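KLLA0E02245p (Kluyveromyces lactis, PDB 4GPS) removes NAD caps and methylguanosine caps from the 5' ends of RNA and degrades RNA in the 5'-3' direction, using a divalent metal cation. Local coordinates at residues Y74-T79 with N369-N374; K81-C86 with D375-I380; H183-I188 with H379-L384; S263-S268 with L320-D325. All coordinates share one frame; numbering follows the deposited sequence.

Interaction 1. Residues Y74-T79 with N369-N374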
loop_
_atom_site.group_PDB
_atom_site.type_symbol
_atom_site.label_atom_id
_atom_site.label_comp_id
_atom_site.label_asym_id
_atom_site.label_seq_id
_atom_site.Cartn_x
_atom_site.Cartn_y
_atom_site.Cartn_z
ATOM N N TYR A 74 -5.716 7.965 -21.215
ATOM C CA TYR A 74 -7.034 7.481 -20.902
ATOM C C TYR A 74 -7.623 8.107 -19.640
ATOM O O TYR A 74 -6.990 8.106 -18.575
ATOM C CB TYR A 74 -6.942 5.981 -20.723
ATOM C CG TYR A 74 -8.252 5.312 -20.447
ATOM C CD1 TYR A 74 -9.190 5.135 -21.456
ATOM C CD2 TYR A 74 -8.551 4.847 -19.182
ATOM C CE1 TYR A 74 -10.409 4.506 -21.200
ATOM C CE2 TYR A 74 -9.747 4.216 -18.910
ATOM C CZ TYR A 74 -10.679 4.051 -19.926
ATOM O OH TYR A 74 -11.880 3.447 -19.646
ATOM N N VAL A 75 -8.849 8.613 -19.743
ATOM C CA VAL A 75 -9.520 9.222 -18.599
ATOM C C VAL A 75 -10.905 8.625 -18.438
ATOM O O VAL A 75 -11.635 8.486 -19.416
ATOM C CB VAL A 75 -9.670 10.747 -18.785
ATOM C CG1 VAL A 75 -10.387 11.352 -17.585
ATOM C CG2 VAL A 75 -8.305 11.390 -18.970
ATOM N N VAL A 76 -11.246 8.226 -17.214
ATOM C CA VAL A 76 -12.573 7.687 -16.868
ATOM C C VAL A 76 -12.841 8.327 -15.505
ATOM O O VAL A 76 -11.947 8.383 -14.646
ATOM C CB VAL A 76 -12.608 6.118 -16.772
ATOM C CG1 VAL A 76 -11.768 5.620 -15.610
ATOM C CG2 VAL A 76 -14.040 5.632 -16.617
ATOM N N ASP A 77 -14.056 8.835 -15.330
ATOM C CA ASP A 77 -14.459 9.532 -14.111
ATOM C C ASP A 77 -14.427 8.759 -12.813
ATOM O O ASP A 77 -13.958 9.283 -11.802
ATOM C CB ASP A 77 -15.862 10.142 -14.276
ATOM C CG ASP A 77 -15.938 11.106 -15.445
ATOM O OD1 ASP A 77 -14.895 11.737 -15.774
ATOM O OD2 ASP A 77 -17.037 11.243 -16.024
ATOM N N LYS A 78 -14.965 7.541 -12.822
ATOM C CA LYS A 78 -14.996 6.724 -11.621
ATOM C C LYS A 78 -13.680 5.944 -11.506
ATOM O O LYS A 78 -13.162 5.397 -12.489
ATOM C CB LYS A 78 -16.180 5.742 -11.653
ATOM C CG LYS A 78 -16.472 5.058 -10.295
ATOM C CD LYS A 78 -17.729 4.186 -10.323
ATOM C CE LYS A 78 -17.514 2.961 -11.227
ATOM N NZ LYS A 78 -18.721 2.057 -11.358
ATOM N N THR A 79 -13.148 5.889 -10.294
ATOM C CA THR A 79 -11.918 5.167 -10.055
ATOM C C THR A 79 -12.134 3.648 -10.240
ATOM O O THR A 79 -13.162 3.117 -9.859
ATOM C CB THR A 79 -11.416 5.448 -8.626
ATOM O OG1 THR A 79 -10.248 4.662 -8.363
ATOM C CG2 THR A 79 -12.509 5.126 -7.598
ATOM N N ASN A 369 -0.607 7.047 -14.887
ATOM C CA ASN A 369 -2.037 6.850 -15.002
ATOM C C ASN A 369 -2.480 5.652 -14.135
ATOM O O ASN A 369 -2.028 4.526 -14.358
ATOM C CB ASN A 369 -2.392 6.605 -16.479
ATOM C CG ASN A 369 -3.880 6.713 -16.751
ATOM O OD1 ASN A 369 -4.713 6.130 -16.047
ATOM N ND2 ASN A 369 -4.223 7.452 -17.792
ATOM N N PRO A 370 -3.386 5.878 -13.162
ATOM C CA PRO A 370 -3.852 4.778 -12.311
ATOM C C PRO A 370 -4.451 3.632 -13.138
ATOM O O PRO A 370 -4.463 2.483 -12.690
ATOM C CB PRO A 370 -4.918 5.415 -11.430
ATOM C CG PRO A 370 -4.706 6.880 -11.587
ATOM C CD PRO A 370 -4.175 7.096 -12.943
ATOM N N ASN A 371 -4.955 3.938 -14.336
ATOM C CA ASN A 371 -5.561 2.899 -15.161
ATOM C C ASN A 371 -4.512 2.004 -15.778
ATOM O O ASN A 371 -4.707 0.792 -15.894
ATOM C CB ASN A 371 -6.459 3.512 -16.219
ATOM C CG ASN A 371 -7.650 4.211 -15.611
ATOM O OD1 ASN A 371 -7.701 5.456 -15.560
ATOM N ND2 ASN A 371 -8.614 3.425 -15.127
ATOM N N VAL A 372 -3.384 2.590 -16.155
ATOM C CA VAL A 372 -2.289 1.797 -16.687
ATOM C C VAL A 372 -1.716 0.972 -15.512
ATOM O O VAL A 372 -1.397 -0.192 -15.681
ATOM C CB VAL A 372 -1.226 2.726 -17.304
ATOM C CG1 VAL A 372 0.034 1.954 -17.654
ATOM C CG2 VAL A 372 -1.830 3.380 -18.545
ATOM N N ALA A 373 -1.603 1.565 -14.319
ATOM C CA ALA A 373 -1.099 0.803 -13.158
ATOM C C ALA A 373 -2.011 -0.434 -12.971
ATOM O O ALA A 373 -1.536 -1.551 -12.755
ATOM C CB ALA A 373 -1.107 1.669 -11.884
ATOM N N ASN A 374 -3.323 -0.225 -13.078
ATOM C CA ASN A 374 -4.278 -1.314 -12.965
ATOM C C ASN A 374 -4.031 -2.380 -14.056
ATOM O O ASN A 374 -4.060 -3.569 -13.778
ATOM C CB ASN A 374 -5.689 -0.753 -13.066
ATOM C CG ASN A 374 -6.727 -1.799 -12.859
ATOM O OD1 ASN A 374 -6.617 -2.598 -11.952
ATOM N ND2 ASN A 374 -7.746 -1.811 -13.702
#
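Asn-369 and Tyr-74 meet through a polar link in which one side chain serves both a helix end and a distant loop. The Asn-369 side chain donates from ND2 to the backbone O of Tyr-74 at 2.9 Å; the bond is nearly straight (169°), lies in the amide plane of Asn-369 and reaches Tyr-74 O on a lone pair. From the other end of the same amide, OD1 accepts from Asn-371 N at 2.8 Å, the bond that makes Asn-369 the N-cap of helix 370-393. Asn-369 ND2 also donates to Val-72 O, so both ends of the amide are tied and its rotation is fixed.

Packing without a hydrogen bond involves Asn-371, the second residue of the helix. The Tyr-74 ring presents its edge to the Asn-371 side chain, with CD2 of Tyr-74 3.7 Å from CG of Asn-371 and ring and amide planes perpendicular. Tyr-74 CG stands trans to the backbone N (chi1 -178°), which swings the ring over to the helix. Val-76 adds a methyl, CG1, against the amide end of Asn-371.

Cut back to an alanine, Asn-369 would probably leave Asn-371 N without its capping acceptor and Tyr-74 O without this donor. The start of the helix and the path of the 74-79 loop are probably coupled through one amide, with Tyr-350 of helix 346-353, bonded to Val-76 O, a further hold on the loop.

Interaction 2. Residues K81-C86 with D375-I380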
loop_
_atom_site.group_PDB
_atom_site.type_symbol
_atom_site.label_atom_id
_atom_site.label_comp_id
_atom_site.label_asym_id
_atom_site.label_seq_id
_atom_site.Cartn_x
_atom_site.Cartn_y
_atom_site.Cartn_z
ATOM N N LYS A 81 -11.322 -0.425 -9.554
ATOM C CA LYS A 81 -10.958 -1.113 -8.313
ATOM C C LYS A 81 -9.841 -2.105 -8.661
ATOM O O LYS A 81 -9.894 -2.743 -9.705
ATOM C CB LYS A 81 -12.168 -1.834 -7.706
ATOM C CG LYS A 81 -12.962 -0.969 -6.728
ATOM C CD LYS A 81 -14.077 -1.797 -6.064
ATOM C CE LYS A 81 -15.194 -0.922 -5.445
ATOM N NZ LYS A 81 -14.762 -0.168 -4.215
ATOM N N LEU A 82 -8.818 -2.209 -7.819
ATOM C CA LEU A 82 -7.738 -3.136 -8.116
ATOM C C LEU A 82 -8.168 -4.561 -7.802
ATOM O O LEU A 82 -7.864 -5.496 -8.550
ATOM C CB LEU A 82 -6.484 -2.764 -7.334
ATOM C CG LEU A 82 -5.895 -1.407 -7.736
ATOM C CD1 LEU A 82 -4.698 -1.078 -6.840
ATOM C CD2 LEU A 82 -5.485 -1.422 -9.225
ATOM N N LEU A 83 -8.910 -4.717 -6.713
ATOM C CA LEU A 83 -9.390 -6.032 -6.283
ATOM C C LEU A 83 -10.904 -6.058 -6.258
ATOM O O LEU A 83 -11.538 -5.027 -6.096
ATOM C CB LEU A 83 -8.843 -6.352 -4.883
ATOM C CG LEU A 83 -7.318 -6.511 -4.828
ATOM C CD1 LEU A 83 -6.850 -6.585 -3.378
ATOM C CD2 LEU A 83 -6.908 -7.773 -5.645
ATOM N N THR A 84 -11.496 -7.226 -6.457
ATOM C CA THR A 84 -12.953 -7.333 -6.401
ATOM C C THR A 84 -13.324 -8.188 -5.173
ATOM O O THR A 84 -12.589 -9.099 -4.797
ATOM C CB THR A 84 -13.525 -7.934 -7.725
ATOM O OG1 THR A 84 -12.781 -9.093 -8.092
ATOM C CG2 THR A 84 -13.375 -6.952 -8.866
ATOM N N ASP A 85 -14.448 -7.875 -4.536
ATOM C CA ASP A 85 -14.910 -8.602 -3.343
ATOM C C ASP A 85 -13.871 -8.475 -2.255
ATOM O O ASP A 85 -13.620 -9.390 -1.503
ATOM C CB ASP A 85 -15.159 -10.098 -3.621
ATOM C CG ASP A 85 -16.315 -10.339 -4.610
ATOM O OD1 ASP A 85 -17.209 -9.448 -4.751
ATOM O OD2 ASP A 85 -16.328 -11.431 -5.237
ATOM N N CYS A 86 -13.266 -7.314 -2.165
ATOM C CA CYS A 86 -12.244 -7.134 -1.175
ATOM C C CYS A 86 -12.822 -6.975 0.230
ATOM O O CYS A 86 -13.698 -6.148 0.438
ATOM C CB CYS A 86 -11.422 -5.912 -1.546
ATOM S SG CYS A 86 -9.860 -5.962 -0.758
ATOM N N ASP A 375 -3.765 -1.967 -15.294
ATOM C CA ASP A 375 -3.514 -2.945 -16.362
ATOM C C ASP A 375 -2.236 -3.726 -16.078
ATOM O O ASP A 375 -2.200 -4.964 -16.235
ATOM C CB ASP A 375 -3.388 -2.271 -17.737
ATOM C CG ASP A 375 -4.704 -1.693 -18.245
ATOM O OD1 ASP A 375 -5.806 -2.204 -17.899
ATOM O OD2 ASP A 375 -4.625 -0.717 -19.017
ATOM N N TRP A 376 -1.190 -3.001 -15.658
ATOM C CA TRP A 376 0.097 -3.600 -15.319
ATOM C C TRP A 376 -0.098 -4.641 -14.202
ATOM O O TRP A 376 0.465 -5.742 -14.252
ATOM C CB TRP A 376 1.053 -2.524 -14.826
ATOM C CG TRP A 376 2.258 -3.093 -14.151
ATOM C CD1 TRP A 376 2.554 -3.025 -12.824
ATOM C CD2 TRP A 376 3.339 -3.828 -14.768
ATOM N NE1 TRP A 376 3.740 -3.663 -12.572
ATOM C CE2 TRP A 376 4.245 -4.167 -13.742
ATOM C CE3 TRP A 376 3.620 -4.233 -16.087
ATOM C CZ2 TRP A 376 5.426 -4.892 -13.988
ATOM C CZ3 TRP A 376 4.788 -4.953 -16.326
ATOM C CH2 TRP A 376 5.676 -5.276 -15.279
ATOM N N PHE A 377 -0.888 -4.246 -13.195
ATOM C CA PHE A 377 -1.226 -5.081 -12.057
ATOM C C PHE A 377 -1.775 -6.443 -12.522
ATOM O O PHE A 377 -1.294 -7.492 -12.090
ATOM C CB PHE A 377 -2.278 -4.360 -11.203
ATOM C CG PHE A 377 -2.794 -5.168 -10.054
ATOM C CD1 PHE A 377 -4.156 -5.306 -9.854
ATOM C CD2 PHE A 377 -1.921 -5.689 -9.100
ATOM C CE1 PHE A 377 -4.644 -5.931 -8.702
ATOM C CE2 PHE A 377 -2.391 -6.313 -7.951
ATOM C CZ PHE A 377 -3.754 -6.428 -7.747
ATOM N N GLN A 378 -2.798 -6.392 -13.377
ATOM C CA GLN A 378 -3.445 -7.575 -13.949
ATOM C C GLN A 378 -2.441 -8.415 -14.701
ATOM O O GLN A 378 -2.500 -9.649 -14.632
ATOM C CB GLN A 378 -4.546 -7.169 -14.944
ATOM C CG GLN A 378 -5.858 -6.692 -14.295
ATOM C CD GLN A 378 -6.521 -7.789 -13.457
ATOM O OE1 GLN A 378 -6.564 -8.952 -13.873
ATOM N NE2 GLN A 378 -7.048 -7.420 -12.284
ATOM N N HIS A 379 -1.527 -7.744 -15.413
ATOM C CA HIS A 379 -0.512 -8.435 -16.212
ATOM C C HIS A 379 0.572 -9.211 -15.466
ATOM O O HIS A 379 0.600 -10.438 -15.589
ATOM C CB HIS A 379 0.181 -7.475 -17.199
ATOM C CG HIS A 379 1.151 -8.159 -18.119
ATOM N ND1 HIS A 379 0.753 -8.866 -19.232
ATOM C CD2 HIS A 379 2.501 -8.274 -18.070
ATOM C CE1 HIS A 379 1.813 -9.385 -19.831
ATOM N NE2 HIS A 379 2.885 -9.039 -19.147
ATOM N N ILE A 380 1.459 -8.538 -14.716
ATOM C CA ILE A 380 2.553 -9.267 -14.039
ATOM C C ILE A 380 2.071 -10.251 -13.043
ATOM O O ILE A 380 2.761 -11.234 -12.816
ATOM C CB ILE A 380 3.607 -8.417 -13.230
ATOM C CG1 ILE A 380 3.072 -7.035 -12.990
ATOM C CG2 ILE A 380 5.011 -8.533 -13.844
ATOM C CD1 ILE A 380 2.237 -7.029 -11.791
HETATM O O HOH W 1 -7.468 -5.176 -11.326
#
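Leu-82 and Leu-83 receive the rim of the Phe-377 ring, which enters edge first. The apolar touches are made at two neighbouring ring corners: CB of Leu-82 is 3.9 Å from CE1 of Phe-377, and the CD2 methyl of Leu-83 is 4.0 Å from CZ of Phe-377. With Phe-377 CG opposite its own backbone N (chi1 175°), the ring is carried off helix 370-393 to the loop. Behind Leu-82 stand Trp-315 and Ile-316 of helix 305-319, while Leu-275 of strand 273-285 backs both Leu-83 and Phe-377.

In this PD-(D/E)XK-type nuclease fold, residues 81-86 lead into strand 86-95, so the contact lays the entry to that strand against the long helix 370-393. The Leu-82 side chain is about 8 Å from that of Gln-317, a probable substrate-binding residue.

Polar contact joins a backbone carbonyl to a side-chain amide through water. Leu-82 O sits in the plane of the Phe-377 ring, 3.3 Å from CE1 of that ring, where the slightly positive ring hydrogens would probably favour a carbonyl oxygen. Leu-82 O also accepts at 2.8 Å from a water oxygen, likewise at the ring edge; the water's leg to Gln-378 NE2 is implausibly short and doubtful in detail. Gln-378 NE2 has a sounder acceptor in Leu-269 O.

Interaction 3. Residues H183-I188 with H379-L384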
loop_
_atom_site.group_PDB
_atom_site.type_symbol
_atom_site.label_atom_id
_atom_site.label_comp_id
_atom_site.label_asym_id
_atom_site.label_seq_id
_atom_site.Cartn_x
_atom_site.Cartn_y
_atom_site.Cartn_z
ATOM N N HIS A 183 2.970 -3.403 1.357
ATOM C CA HIS A 183 4.128 -2.712 0.803
ATOM C C HIS A 183 4.668 -3.380 -0.468
ATOM O O HIS A 183 5.005 -2.698 -1.429
ATOM C CB HIS A 183 5.253 -2.641 1.858
ATOM C CG HIS A 183 6.255 -1.571 1.587
ATOM N ND1 HIS A 183 6.073 -0.261 1.984
ATOM C CD2 HIS A 183 7.412 -1.589 0.877
ATOM C CE1 HIS A 183 7.069 0.483 1.528
ATOM N NE2 HIS A 183 7.896 -0.297 0.853
ATOM N N HIS A 184 4.764 -4.707 -0.484
ATOM C CA HIS A 184 5.302 -5.383 -1.666
ATOM C C HIS A 184 4.344 -5.440 -2.828
ATOM O O HIS A 184 4.793 -5.522 -3.970
ATOM C CB HIS A 184 5.775 -6.794 -1.348
ATOM C CG HIS A 184 6.786 -6.845 -0.257
ATOM N ND1 HIS A 184 7.845 -5.963 -0.190
ATOM C CD2 HIS A 184 6.866 -7.619 0.850
ATOM C CE1 HIS A 184 8.529 -6.186 0.918
ATOM N NE2 HIS A 184 7.955 -7.184 1.567
ATOM N N ILE A 185 3.036 -5.417 -2.557
ATOM C CA ILE A 185 2.098 -5.435 -3.655
ATOM C C ILE A 185 2.222 -4.032 -4.264
ATOM O O ILE A 185 2.351 -3.871 -5.470
ATOM C CB ILE A 185 0.639 -5.746 -3.193
ATOM C CG1 ILE A 185 0.563 -7.126 -2.499
ATOM C CG2 ILE A 185 -0.258 -5.783 -4.396
ATOM C CD1 ILE A 185 1.126 -8.247 -3.367
ATOM N N ILE A 186 2.228 -3.010 -3.434
ATOM C CA ILE A 186 2.396 -1.688 -3.976
ATOM C C ILE A 186 3.706 -1.622 -4.820
ATOM O O ILE A 186 3.686 -1.117 -5.954
ATOM C CB ILE A 186 2.416 -0.619 -2.847
ATOM C CG1 ILE A 186 1.041 -0.540 -2.202
ATOM C CG2 ILE A 186 2.779 0.772 -3.404
ATOM C CD1 ILE A 186 1.082 0.013 -0.794
ATOM N N ASP A 187 4.824 -2.145 -4.301
ATOM C CA ASP A 187 6.089 -2.076 -5.046
ATOM C C ASP A 187 5.968 -2.700 -6.433
ATOM O O ASP A 187 6.480 -2.156 -7.407
ATOM C CB ASP A 187 7.263 -2.797 -4.339
ATOM C CG ASP A 187 7.733 -2.103 -3.055
ATOM O OD1 ASP A 187 7.730 -0.846 -2.983
ATOM O OD2 ASP A 187 8.123 -2.845 -2.113
ATOM N N ILE A 188 5.323 -3.857 -6.510
ATOM C CA ILE A 188 5.172 -4.542 -7.765
ATOM C C ILE A 188 4.310 -3.747 -8.739
ATOM O O ILE A 188 4.628 -3.694 -9.911
ATOM C CB ILE A 188 4.546 -5.922 -7.554
ATOM C CG1 ILE A 188 5.557 -6.835 -6.871
ATOM C CG2 ILE A 188 4.037 -6.478 -8.908
ATOM C CD1 ILE A 188 4.913 -7.991 -6.097
ATOM N N HIS A 379 -1.527 -7.744 -15.413
ATOM C CA HIS A 379 -0.512 -8.435 -16.212
ATOM C C HIS A 379 0.572 -9.211 -15.466
ATOM O O HIS A 379 0.600 -10.438 -15.589
ATOM C CB HIS A 379 0.181 -7.475 -17.199
ATOM C CG HIS A 379 1.151 -8.159 -18.119
ATOM N ND1 HIS A 379 0.753 -8.866 -19.232
ATOM C CD2 HIS A 379 2.501 -8.274 -18.070
ATOM C CE1 HIS A 379 1.813 -9.385 -19.831
ATOM N NE2 HIS A 379 2.885 -9.039 -19.147
ATOM N N ILE A 380 1.459 -8.538 -14.716
ATOM C CA ILE A 380 2.553 -9.267 -14.039
ATOM C C ILE A 380 2.071 -10.251 -13.043
ATOM O O ILE A 380 2.761 -11.234 -12.816
ATOM C CB ILE A 380 3.607 -8.417 -13.230
ATOM C CG1 ILE A 380 3.072 -7.035 -12.990
ATOM C CG2 ILE A 380 5.011 -8.533 -13.844
ATOM C CD1 ILE A 380 2.237 -7.029 -11.791
ATOM N N PHE A 381 0.927 -10.014 -12.404
ATOM C CA PHE A 381 0.531 -11.047 -11.470
ATOM C C PHE A 381 0.193 -12.359 -12.166
ATOM O O PHE A 381 0.506 -13.419 -11.649
ATOM C CB PHE A 381 -0.565 -10.564 -10.523
ATOM C CG PHE A 381 -0.017 -9.907 -9.298
ATOM C CD1 PHE A 381 0.413 -10.670 -8.226
ATOM C CD2 PHE A 381 0.121 -8.519 -9.234
ATOM C CE1 PHE A 381 0.969 -10.059 -7.096
ATOM C CE2 PHE A 381 0.668 -7.909 -8.132
ATOM C CZ PHE A 381 1.097 -8.674 -7.052
ATOM N N GLN A 382 -0.377 -12.285 -13.363
ATOM C CA GLN A 382 -0.708 -13.484 -14.112
ATOM C C GLN A 382 0.610 -14.072 -14.606
ATOM O O GLN A 382 0.839 -15.279 -14.544
ATOM C CB GLN A 382 -1.623 -13.143 -15.296
ATOM C CG GLN A 382 -2.132 -14.354 -16.087
ATOM C CD GLN A 382 -2.932 -15.328 -15.224
ATOM O OE1 GLN A 382 -3.544 -14.931 -14.240
ATOM N NE2 GLN A 382 -2.926 -16.607 -15.599
ATOM N N VAL A 383 1.503 -13.215 -15.079
ATOM C CA VAL A 383 2.793 -13.700 -15.542
ATOM C C VAL A 383 3.547 -14.376 -14.366
ATOM O O VAL A 383 4.039 -15.510 -14.501
ATOM C CB VAL A 383 3.596 -12.528 -16.169
ATOM C CG1 VAL A 383 5.033 -12.937 -16.427
ATOM C CG2 VAL A 383 2.914 -12.082 -17.474
ATOM N N LEU A 384 3.605 -13.706 -13.212
ATOM C CA LEU A 384 4.279 -14.256 -12.029
ATOM C C LEU A 384 3.679 -15.589 -11.547
ATOM O O LEU A 384 4.412 -16.513 -11.179
ATOM C CB LEU A 384 4.243 -13.259 -10.867
ATOM C CG LEU A 384 5.133 -12.032 -10.996
ATOM C CD1 LEU A 384 4.739 -10.988 -9.983
ATOM C CD2 LEU A 384 6.588 -12.439 -10.816
#
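Helices 183-188 and 379-384 run steeply across one another where Ile-185 and Ile-188 meet Phe-381, their N-to-C directions 107° apart and their axes 11.9 Å distant at closest approach. That spacing is bridged by long side chains, and the Phe-381 ring and Ile-188 carry the contact. The outer end of the ring reaches between two isoleucines one helical turn apart: CZ of Phe-381 lies 3.7 Å from the CD1 methyl of Ile-185, and CE2 of Phe-381 lies 3.7 Å from the CG2 methyl of Ile-188. Ile-188 adds its other branch, CD1, at 4.0 Å from Phe-381 CZ. Both isoleucine side chains run at about a right angle to the phenylalanine, and their methyls approach the ring obliquely.

Ile-188 holds CG2 across from its backbone N and CG1 alongside it (chi1 -71°), which lets both branches reach Phe-381. The same CG2 of Ile-188 also meets the CD1 methyl of Ile-380 at 3.4 Å, a closeness made uncertain by the nearly eclipsed chi1 of Ile-380. In the PD-(D/E)XK-type nuclease fold this packs helix 182-190 against helix 370-393, with Ile-185 also on strand 273-285; Phe-178 packs edge-to-face with Phe-381, and Phe-377 meets it too.

With a leucine in place of Phe-381, a gap is likely to open between the isoleucines, and Phe-178 and Phe-377 would lose this ring against them. The side-chain contact itself is buried hydrocarbon resting on fit and exclusion of water; the Trp-376 NE1 bond to Ile-188 O gives the helix pair a directional link nearby.

Interaction 4. Residues S263-S268 with L320-D325; sequences SIVHGS and LLPKSD
Val-265 puts its two methyls to different uses against the loop residues Leu-320, Leu-321 and Pro-322. CG1 lies trans to the carbonyl carbon and close to the backbone N (chi1 -55°), a setting that brings it 3.5 Å from CD of Pro-322 and 4.0 Å from CG of that ring. The CB of Val-265 approaches the same corner, 4.1 Å from Pro-322 CD, so the valine crosses the CD corner of the pyrrolidine at a slant. CG2, left between the backbone N and the carbonyl carbon of its own residue, takes up a looser van der Waals contact with the backbone O of Leu-320, at 4.0 Å.

The segment 263-268 belongs to strand 259-268, which pairs antiparallel with both 86-95 and 273-285, while 320-325 connects helix 305-319 to strand 325-331. The contact thus sets a helix-to-strand connection of the PD-(D/E)XK-type nuclease fold on one surface of the strand, close to the metal site.

Leu-321 has its CG next to the backbone N (chi1 -53°) and an extended second torsion; its CD2 reaches Val-265 CG1 at 4.2 Å. The Leu-321 side chain also lies about 3 Å, nearest atoms, from that of Glu-293, a ligand of the divalent metal cation. Ser-324 OG makes a weak hydrogen bond to Glu-293 OE2, and Pro-322 rests on Cys-86 as well as on Val-265.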
loop_
_atom_site.group_PDB
_atom_site.type_symbol
_atom_site.label_atom_id
_atom_site.label_comp_id
_atom_site.label_asym_id
_atom_site.label_seq_id
_atom_site.Cartn_x
_atom_site.Cartn_y
_atom_site.Cartn_z
ATOM N N SER A 263 -4.637 -4.742 9.433
ATOM C CA SER A 263 -5.873 -5.225 8.863
ATOM C C SER A 263 -5.426 -6.268 7.857
ATOM O O SER A 263 -4.524 -6.019 7.072
ATOM C CB SER A 263 -6.603 -4.099 8.147
ATOM O OG SER A 263 -7.737 -4.567 7.430
ATOM N N ILE A 264 -6.021 -7.451 7.909
ATOM C CA ILE A 264 -5.677 -8.490 6.969
ATOM C C ILE A 264 -6.839 -8.536 5.991
ATOM O O ILE A 264 -7.959 -8.832 6.396
ATOM C CB ILE A 264 -5.501 -9.842 7.652
ATOM C CG1 ILE A 264 -4.121 -9.970 8.309
ATOM C CG2 ILE A 264 -5.417 -10.908 6.584
ATOM C CD1 ILE A 264 -3.716 -8.948 9.224
ATOM N N VAL A 265 -6.585 -8.220 4.715
ATOM C CA VAL A 265 -7.660 -8.213 3.724
ATOM C C VAL A 265 -7.510 -9.270 2.629
ATOM O O VAL A 265 -6.398 -9.704 2.312
ATOM C CB VAL A 265 -7.830 -6.802 3.063
ATOM C CG1 VAL A 265 -8.060 -5.693 4.163
ATOM C CG2 VAL A 265 -6.640 -6.487 2.235
ATOM N N HIS A 266 -8.646 -9.687 2.067
ATOM C CA HIS A 266 -8.668 -10.686 1.009
ATOM C C HIS A 266 -9.432 -10.122 -0.180
ATOM O O HIS A 266 -10.460 -9.454 -0.035
ATOM C CB HIS A 266 -9.317 -11.990 1.515
ATOM C CG HIS A 266 -9.363 -13.097 0.504
ATOM N ND1 HIS A 266 -10.368 -13.217 -0.429
ATOM C CD2 HIS A 266 -8.536 -14.151 0.298
ATOM C CE1 HIS A 266 -10.166 -14.295 -1.166
ATOM N NE2 HIS A 266 -9.060 -14.881 -0.742
ATOM N N GLY A 267 -8.920 -10.397 -1.367
ATOM C CA GLY A 267 -9.558 -9.869 -2.540
ATOM C C GLY A 267 -9.209 -10.681 -3.750
ATOM O O GLY A 267 -8.221 -11.412 -3.773
ATOM N N SER A 268 -10.032 -10.529 -4.776
ATOM C CA SER A 268 -9.851 -11.278 -6.003
ATOM C C SER A 268 -9.236 -10.363 -7.044
ATOM O O SER A 268 -9.637 -9.203 -7.195
ATOM C CB SER A 268 -11.209 -11.804 -6.480
ATOM O OG SER A 268 -11.048 -12.662 -7.577
ATOM N N LEU A 320 -6.226 -0.709 -2.520
ATOM C CA LEU A 320 -6.094 -2.148 -2.238
ATOM C C LEU A 320 -6.927 -2.592 -1.010
ATOM O O LEU A 320 -7.007 -3.784 -0.689
ATOM C CB LEU A 320 -4.617 -2.518 -2.004
ATOM C CG LEU A 320 -3.711 -2.617 -3.224
ATOM C CD1 LEU A 320 -2.339 -2.502 -2.710
ATOM C CD2 LEU A 320 -3.923 -3.932 -4.018
ATOM N N LEU A 321 -7.537 -1.647 -0.317
ATOM C CA LEU A 321 -8.347 -1.979 0.857
ATOM C C LEU A 321 -9.835 -1.867 0.560
ATOM O O LEU A 321 -10.255 -1.221 -0.407
ATOM C CB LEU A 321 -8.034 -1.034 2.018
ATOM C CG LEU A 321 -6.557 -0.931 2.378
ATOM C CD1 LEU A 321 -6.372 0.158 3.410
ATOM C CD2 LEU A 321 -6.076 -2.268 2.902
ATOM N N PRO A 322 -10.652 -2.513 1.387
ATOM C CA PRO A 322 -12.112 -2.494 1.253
ATOM C C PRO A 322 -12.675 -1.065 1.475
ATOM O O PRO A 322 -13.380 -0.525 0.624
ATOM C CB PRO A 322 -12.563 -3.439 2.352
ATOM C CG PRO A 322 -11.417 -4.374 2.507
ATOM C CD PRO A 322 -10.211 -3.538 2.350
ATOM N N LYS A 323 -12.351 -0.462 2.617
ATOM C CA LYS A 323 -12.855 0.873 2.989
ATOM C C LYS A 323 -11.667 1.610 3.582
ATOM O O LYS A 323 -10.984 1.064 4.434
ATOM C CB LYS A 323 -13.931 0.770 4.098
ATOM C CG LYS A 323 -13.296 0.416 5.528
ATOM C CD LYS A 323 -14.273 0.126 6.720
ATOM C CE LYS A 323 -13.473 -0.304 7.994
ATOM N NZ LYS A 323 -14.285 -0.498 9.261
ATOM N N SER A 324 -11.419 2.845 3.185
ATOM C CA SER A 324 -10.273 3.545 3.759
ATOM C C SER A 324 -10.184 4.947 3.236
ATOM O O SER A 324 -10.305 5.175 2.043
ATOM C CB SER A 324 -8.985 2.802 3.416
ATOM O OG SER A 324 -7.861 3.547 3.790
ATOM N N ASP A 325 -9.994 5.907 4.122
ATOM C CA ASP A 325 -9.858 7.286 3.671
ATOM C C ASP A 325 -8.447 7.761 3.943
ATOM O O ASP A 325 -7.693 7.128 4.699
ATOM C CB ASP A 325 -10.862 8.207 4.373
ATOM C CG ASP A 325 -12.274 8.040 3.833
ATOM O OD1 ASP A 325 -12.432 7.545 2.694
ATOM O OD2 ASP A 325 -13.232 8.414 4.537
#

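In the fold
Interactions 1, 2 and 3 follow one another along helix 370-393: its start meets 74-79, its next turns 81-86, and the turns after that helix 182-190. Centres of interactions 1 and 2 are 12 Å apart, those of 2 and 3 only 9 Å, and the ranges of interactions 2 and 3 overlap at His-379 and Ile-380. Trp-376 NE1 bonds to Ile-188 O between them. Interaction 4, formed wholly by residues between the partners of interactions 1, 2 and 3, joins interaction 2 through the backbone pair Thr-84 and Ser-268, and interaction 3 where Leu-320 packs on Ile-185 and Ile-186. The last helix is thereby connected through packing to the metal-binding part of the nuclease fold.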